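Local coordinates for adhesion and penetration protein autotransporter (Haemophilus influenzae, PDB 3SYJ) that probably acts as a serine protease and promotes bacterial aggregation, adherence and invasion by binding a host cell structure and copies of itself, at residues 95-107 with 317-331. Residues are numbered along the deposited sequence; the frame is centred on the assembly and turned at random.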
loop_
_atom_site.group_PDB
_atom_site.type_symbol
_atom_site.label_atom_id
_atom_site.label_comp_id
_atom_site.label_asym_id
_atom_site.label_seq_id
_atom_site.Cartn_x
_atom_site.Cartn_y
_atom_site.Cartn_z
ATOM N N THR A 95 46.124 -4.199 43.759
ATOM C CA THR A 95 46.665 -3.731 45.022
ATOM C C THR A 95 47.799 -2.744 44.779
ATOM O O THR A 95 48.888 -3.131 44.350
ATOM C CB THR A 95 47.156 -4.914 45.886
ATOM O OG1 THR A 95 46.080 -5.847 46.081
ATOM C CG2 THR A 95 47.639 -4.428 47.245
ATOM N N TYR A 96 47.534 -1.462 45.020
ATOM C CA TYR A 96 48.562 -0.439 44.891
ATOM C C TYR A 96 49.335 -0.331 46.198
ATOM O O TYR A 96 48.740 -0.101 47.245
ATOM C CB TYR A 96 47.936 0.912 44.529
ATOM C CG TYR A 96 47.296 0.913 43.160
ATOM C CD1 TYR A 96 48.060 1.112 42.015
ATOM C CD2 TYR A 96 45.933 0.703 43.012
ATOM C CE1 TYR A 96 47.479 1.090 40.758
ATOM C CE2 TYR A 96 45.345 0.690 41.774
ATOM C CZ TYR A 96 46.124 0.879 40.648
ATOM O OH TYR A 96 45.532 0.857 39.417
ATOM N N LYS A 97 50.657 -0.489 46.137
ATOM C CA LYS A 97 51.492 -0.500 47.343
ATOM C C LYS A 97 52.111 0.848 47.681
ATOM O O LYS A 97 52.642 1.533 46.816
ATOM C CB LYS A 97 52.627 -1.518 47.205
ATOM C CG LYS A 97 52.180 -2.947 46.975
ATOM C CD LYS A 97 53.364 -3.837 46.598
ATOM C CE LYS A 97 52.905 -5.239 46.216
ATOM N NZ LYS A 97 54.050 -6.118 45.845
ATOM N N ILE A 98 52.066 1.208 48.958
ATOM C CA ILE A 98 52.759 2.384 49.460
ATOM C C ILE A 98 54.269 2.125 49.489
ATOM O O ILE A 98 54.723 1.145 50.084
ATOM C CB ILE A 98 52.267 2.740 50.886
ATOM C CG1 ILE A 98 50.837 3.296 50.836
ATOM C CG2 ILE A 98 53.216 3.726 51.565
ATOM C CD1 ILE A 98 50.149 3.369 52.194
ATOM N N VAL A 99 55.041 2.997 48.846
ATOM C CA VAL A 99 56.492 2.852 48.798
ATOM C C VAL A 99 57.164 3.944 49.616
ATOM O O VAL A 99 58.354 3.874 49.904
ATOM C CB VAL A 99 57.021 2.902 47.347
ATOM C CG1 VAL A 99 56.362 1.812 46.515
ATOM C CG2 VAL A 99 56.772 4.269 46.725
ATOM N N LYS A 100 56.392 4.955 49.985
ATOM C CA LYS A 100 56.896 6.058 50.785
ATOM C C LYS A 100 55.701 6.764 51.411
ATOM O O LYS A 100 54.786 7.180 50.699
ATOM C CB LYS A 100 57.691 7.013 49.902
ATOM C CG LYS A 100 58.290 8.191 50.631
ATOM C CD LYS A 100 59.316 7.731 51.645
ATOM C CE LYS A 100 60.134 8.905 52.141
ATOM N NZ LYS A 100 60.901 8.573 53.366
ATOM N N ARG A 101 55.705 6.886 52.739
ATOM C CA ARG A 101 54.560 7.424 53.480
ATOM C C ARG A 101 54.487 8.943 53.440
ATOM O O ARG A 101 53.402 9.519 53.465
ATOM C CB ARG A 101 54.593 6.961 54.939
ATOM C CG ARG A 101 54.712 5.460 55.101
ATOM C CD ARG A 101 54.095 4.986 56.403
ATOM N NE ARG A 101 53.458 3.693 56.196
ATOM C CZ ARG A 101 52.157 3.460 56.334
ATOM N NH1 ARG A 101 51.326 4.418 56.718
ATOM N NH2 ARG A 101 51.692 2.248 56.113
ATOM N N ASN A 102 55.648 9.584 53.380
ATOM C CA ASN A 102 55.735 11.035 53.443
ATOM C C ASN A 102 54.952 11.594 54.626
ATOM O O ASN A 102 54.056 12.418 54.462
ATOM C CB ASN A 102 55.274 11.672 52.130
ATOM C CG ASN A 102 56.184 11.315 50.957
ATOM O OD1 ASN A 102 57.401 11.456 51.039
ATOM N ND2 ASN A 102 55.592 10.855 49.865
ATOM N N ASN A 103 55.306 11.131 55.820
ATOM C CA ASN A 103 54.762 11.686 57.050
ATOM C C ASN A 103 55.247 13.120 57.236
ATOM O O ASN A 103 56.445 13.393 57.224
ATOM C CB ASN A 103 55.142 10.822 58.259
ATOM C CG ASN A 103 54.499 9.442 58.220
ATOM O OD1 ASN A 103 53.375 9.280 57.750
ATOM N ND2 ASN A 103 55.213 8.441 58.720
ATOM N N TYR A 104 54.297 14.032 57.383
ATOM C CA TYR A 104 54.573 15.449 57.589
ATOM C C TYR A 104 55.511 15.697 58.771
ATOM O O TYR A 104 55.367 15.083 59.824
ATOM C CB TYR A 104 53.251 16.149 57.857
ATOM C CG TYR A 104 53.257 17.637 57.679
ATOM C CD1 TYR A 104 53.002 18.205 56.439
ATOM C CD2 TYR A 104 53.468 18.481 58.762
ATOM C CE1 TYR A 104 52.978 19.572 56.279
ATOM C CE2 TYR A 104 53.447 19.850 58.612
ATOM C CZ TYR A 104 53.199 20.391 57.370
ATOM O OH TYR A 104 53.174 21.758 57.211
ATOM N N LYS A 105 56.470 16.598 58.587
ATOM C CA LYS A 105 57.322 17.050 59.680
ATOM C C LYS A 105 57.043 18.521 59.942
ATOM O O LYS A 105 57.254 19.363 59.071
ATOM C CB LYS A 105 58.806 16.867 59.348
ATOM C CG LYS A 105 59.761 17.312 60.466
ATOM C CD LYS A 105 61.165 17.598 59.934
ATOM C CE LYS A 105 62.164 17.937 61.048
ATOM N NZ LYS A 105 62.758 16.727 61.704
ATOM N N LYS A 106 56.564 18.826 61.142
ATOM C CA LYS A 106 56.312 20.202 61.543
ATOM C C LYS A 106 57.617 20.930 61.860
ATOM O O LYS A 106 58.416 20.467 62.674
ATOM C CB LYS A 106 55.398 20.229 62.764
ATOM C CG LYS A 106 54.876 21.611 63.136
ATOM C CD LYS A 106 53.987 21.512 64.373
ATOM C CE LYS A 106 53.434 22.854 64.809
ATOM N NZ LYS A 106 52.605 22.697 66.040
ATOM N N ASP A 107 57.823 22.068 61.203
ATOM C CA ASP A 107 59.004 22.895 61.432
ATOM C C ASP A 107 58.778 24.323 60.944
ATOM O O ASP A 107 57.688 24.672 60.496
ATOM C CB ASP A 107 60.261 22.277 60.797
ATOM C CG ASP A 107 60.180 22.173 59.273
ATOM O OD1 ASP A 107 59.466 22.982 58.639
ATOM O OD2 ASP A 107 60.856 21.280 58.710
ATOM N N ASP A 317 59.547 3.710 57.872
ATOM C CA ASP A 317 59.700 5.066 57.374
ATOM C C ASP A 317 59.933 6.041 58.523
ATOM O O ASP A 317 59.845 5.672 59.694
ATOM C CB ASP A 317 58.447 5.460 56.594
ATOM C CG ASP A 317 58.729 6.429 55.470
ATOM O OD1 ASP A 317 59.792 7.084 55.482
ATOM O OD2 ASP A 317 57.872 6.537 54.571
ATOM N N LYS A 318 60.234 7.287 58.176
ATOM C CA LYS A 318 60.478 8.327 59.161
ATOM C C LYS A 318 59.243 8.530 60.027
ATOM O O LYS A 318 58.129 8.632 59.514
ATOM C CB LYS A 318 60.854 9.646 58.473
ATOM C CG LYS A 318 62.276 9.689 57.904
ATOM C CD LYS A 318 62.533 10.939 57.032
ATOM C CE LYS A 318 61.950 10.806 55.607
ATOM N NZ LYS A 318 62.310 11.938 54.687
ATOM N N VAL A 319 59.447 8.581 61.341
ATOM C CA VAL A 319 58.390 8.936 62.279
ATOM C C VAL A 319 58.731 10.257 62.965
ATOM O O VAL A 319 59.740 10.353 63.663
ATOM C CB VAL A 319 58.208 7.848 63.346
ATOM C CG1 VAL A 319 57.061 8.209 64.274
ATOM C CG2 VAL A 319 57.969 6.496 62.687
ATOM N N HIS A 320 57.893 11.269 62.772
ATOM C CA HIS A 320 58.176 12.610 63.289
ATOM C C HIS A 320 57.454 12.940 64.597
ATOM O O HIS A 320 57.791 13.908 65.277
ATOM C CB HIS A 320 57.843 13.665 62.236
ATOM C CG HIS A 320 58.638 13.520 60.980
ATOM N ND1 HIS A 320 59.889 14.078 60.824
ATOM C CD2 HIS A 320 58.370 12.866 59.825
ATOM C CE1 HIS A 320 60.353 13.778 59.626
ATOM N NE2 HIS A 320 59.451 13.044 58.999
ATOM N N ASN A 321 56.460 12.133 64.938
ATOM C CA ASN A 321 55.720 12.320 66.172
ATOM C C ASN A 321 55.580 10.981 66.880
ATOM O O ASN A 321 55.027 10.037 66.321
ATOM C CB ASN A 321 54.355 12.933 65.872
ATOM C CG ASN A 321 53.585 13.298 67.127
ATOM O OD1 ASN A 321 53.585 12.555 68.114
ATOM N ND2 ASN A 321 52.907 14.442 67.089
ATOM N N PRO A 322 56.093 10.894 68.116
ATOM C CA PRO A 322 56.147 9.645 68.889
ATOM C C PRO A 322 54.769 9.027 69.084
ATOM O O PRO A 322 54.660 7.823 69.322
ATOM C CB PRO A 322 56.709 10.091 70.244
ATOM C CG PRO A 322 57.377 11.393 69.980
ATOM C CD PRO A 322 56.578 12.045 68.892
ATOM N N ARG A 323 53.729 9.849 68.998
ATOM C CA ARG A 323 52.364 9.356 69.130
ATOM C C ARG A 323 52.034 8.479 67.932
ATOM O O ARG A 323 51.367 7.453 68.064
ATOM C CB ARG A 323 51.376 10.523 69.226
ATOM C CG ARG A 323 51.657 11.479 70.375
ATOM C CD ARG A 323 50.954 12.820 70.173
ATOM N NE ARG A 323 49.502 12.691 70.226
ATOM C CZ ARG A 323 48.660 13.654 69.859
ATOM N NH1 ARG A 323 49.131 14.814 69.405
ATOM N NH2 ARG A 323 47.347 13.463 69.936
ATOM N N TYR A 324 52.530 8.882 66.766
ATOM C CA TYR A 324 52.243 8.186 65.520
ATOM C C TYR A 324 53.292 7.138 65.175
ATOM O O TYR A 324 53.567 6.880 64.003
ATOM C CB TYR A 324 52.092 9.191 64.385
ATOM C CG TYR A 324 51.250 10.369 64.781
ATOM C CD1 TYR A 324 50.129 10.201 65.579
ATOM C CD2 TYR A 324 51.570 11.650 64.363
ATOM C CE1 TYR A 324 49.355 11.284 65.952
ATOM C CE2 TYR A 324 50.799 12.732 64.729
ATOM C CZ TYR A 324 49.698 12.545 65.522
ATOM O OH TYR A 324 48.936 13.632 65.884
ATOM N N ASP A 325 53.875 6.531 66.200
ATOM C CA ASP A 325 54.826 5.458 65.985
ATOM C C ASP A 325 54.039 4.198 65.650
ATOM O O ASP A 325 52.828 4.150 65.839
ATOM C CB ASP A 325 55.708 5.257 67.218
ATOM C CG ASP A 325 56.979 4.487 66.906
ATOM O OD1 ASP A 325 57.108 4.009 65.763
ATOM O OD2 ASP A 325 57.848 4.359 67.796
ATOM N N GLY A 326 54.729 3.188 65.135
ATOM C CA GLY A 326 54.086 1.971 64.681
ATOM C C GLY A 326 54.846 1.431 63.483
ATOM O O GLY A 326 55.863 2.006 63.089
ATOM N N PRO A 327 54.327 0.424 62.791
ATOM C CA PRO A 327 55.009 -0.162 61.643
ATOM C C PRO A 327 55.467 0.804 60.539
ATOM O O PRO A 327 56.592 0.745 60.145
ATOM C CB PRO A 327 54.008 -1.165 61.134
ATOM C CG PRO A 327 53.204 -1.453 62.247
ATOM C CD PRO A 327 53.060 -0.243 63.020
ATOM N N ASN A 328 54.629 1.714 60.093
ATOM C CA ASN A 328 55.083 2.750 59.170
ATOM C C ASN A 328 55.895 2.249 57.969
ATOM O O ASN A 328 56.876 2.820 57.584
ATOM C CB ASN A 328 55.871 3.801 59.898
ATOM C CG ASN A 328 55.018 4.707 60.671
ATOM O OD1 ASN A 328 54.467 5.612 60.135
ATOM N ND2 ASN A 328 54.927 4.487 61.956
ATOM N N ILE A 329 55.439 1.170 57.404
ATOM C CA ILE A 329 56.166 0.485 56.394
ATOM C C ILE A 329 56.276 1.259 55.090
ATOM O O ILE A 329 55.313 1.770 54.604
ATOM C CB ILE A 329 55.567 -0.860 56.169
ATOM C CG1 ILE A 329 55.930 -1.765 57.337
ATOM C CG2 ILE A 329 56.042 -1.401 54.893
ATOM C CD1 ILE A 329 54.979 -2.825 57.578
ATOM N N TYR A 330 57.472 1.338 54.539
ATOM C CA TYR A 330 57.662 1.830 53.177
ATOM C C TYR A 330 58.631 0.969 52.377
ATOM O O TYR A 330 59.079 -0.035 52.867
ATOM C CB TYR A 330 58.031 3.303 53.163
ATOM C CG TYR A 330 59.461 3.591 53.340
ATOM C CD1 TYR A 330 60.156 4.317 52.417
ATOM C CD2 TYR A 330 60.139 3.146 54.444
ATOM C CE1 TYR A 330 61.463 4.578 52.600
ATOM C CE2 TYR A 330 61.419 3.400 54.611
ATOM C CZ TYR A 330 62.087 4.115 53.694
ATOM O OH TYR A 330 63.374 4.380 53.890
ATOM N N SER A 331 58.918 1.352 51.129
ATOM C CA SER A 331 59.770 0.537 50.277
ATOM C C SER A 331 60.959 1.342 49.767
ATOM O O SER A 331 60.884 1.975 48.715
ATOM C CB SER A 331 58.965 -0.004 49.100
ATOM O OG SER A 331 59.740 -0.916 48.339
HETATM O O HOH W 1 54.017 0.386 52.754
HETATM O O HOH W 2 52.087 6.344 58.901
HETATM O O HOH W 3 62.057 14.130 63.047
#
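This contact joins the serine protease domain to the beta-helix of the Hap passenger domain: Val99 to Lys105, where the chain turns a corner at Val99 and soon runs on as loop, meet residues 317-331, the loop and second strand of the short antiparallel pair 315-316 and 329-330, with Ser331 just after it. Asp317 is the central acceptor. Its OD2 takes the backbone N of Arg101 at 2.9 Å, nearly in line with the C-O bond. Its OD1 forms a salt bridge with Lys100 NZ at 2.8 Å through the syn lone pair, and also accepts Lys318 N from the anti side. Lys100 bends at chi2 (64°) to bring its amine there, and its CD lies 3.6 Å from Tyr330 CD1. The carboxylate itself lies over one face of the Tyr330 ring, toward the rim.

The Arg101 side chain passes Asp317 OD2 with its CB and CG and runs on to strand 329-330. Its NE gives a hydrogen bond of 3.1 Å to Ile329 O, which sits at the guanidinium edge but is approached from above its own carbonyl plane. A water also links Ile98 O to Ile329 O. Nearby, Ser331 N donates to Val99 O.

Asn103 ND2 holds two acceptors: Lys318 O at 3.0 Å, in the amide plane, and Asn328 OD1, tilted from that plane. Asn103 OD1 is taken by His117, which fixes the amide flip. Asn328 ND2 bonds Gly326 O within the loop. At the outer end, Lys105 CB packs on one face of His320 in a CH-pi contact, 3.5 Å from the ring centroid, and a water bridges Lys105 NZ and His320 ND1.

The carboxylate thus faces three N-H donors, two from backbone and one from a lysine. Lys318 NZ, close to Lys100 NZ, adds positive charge, which would probably favour the ionised form of Asp317.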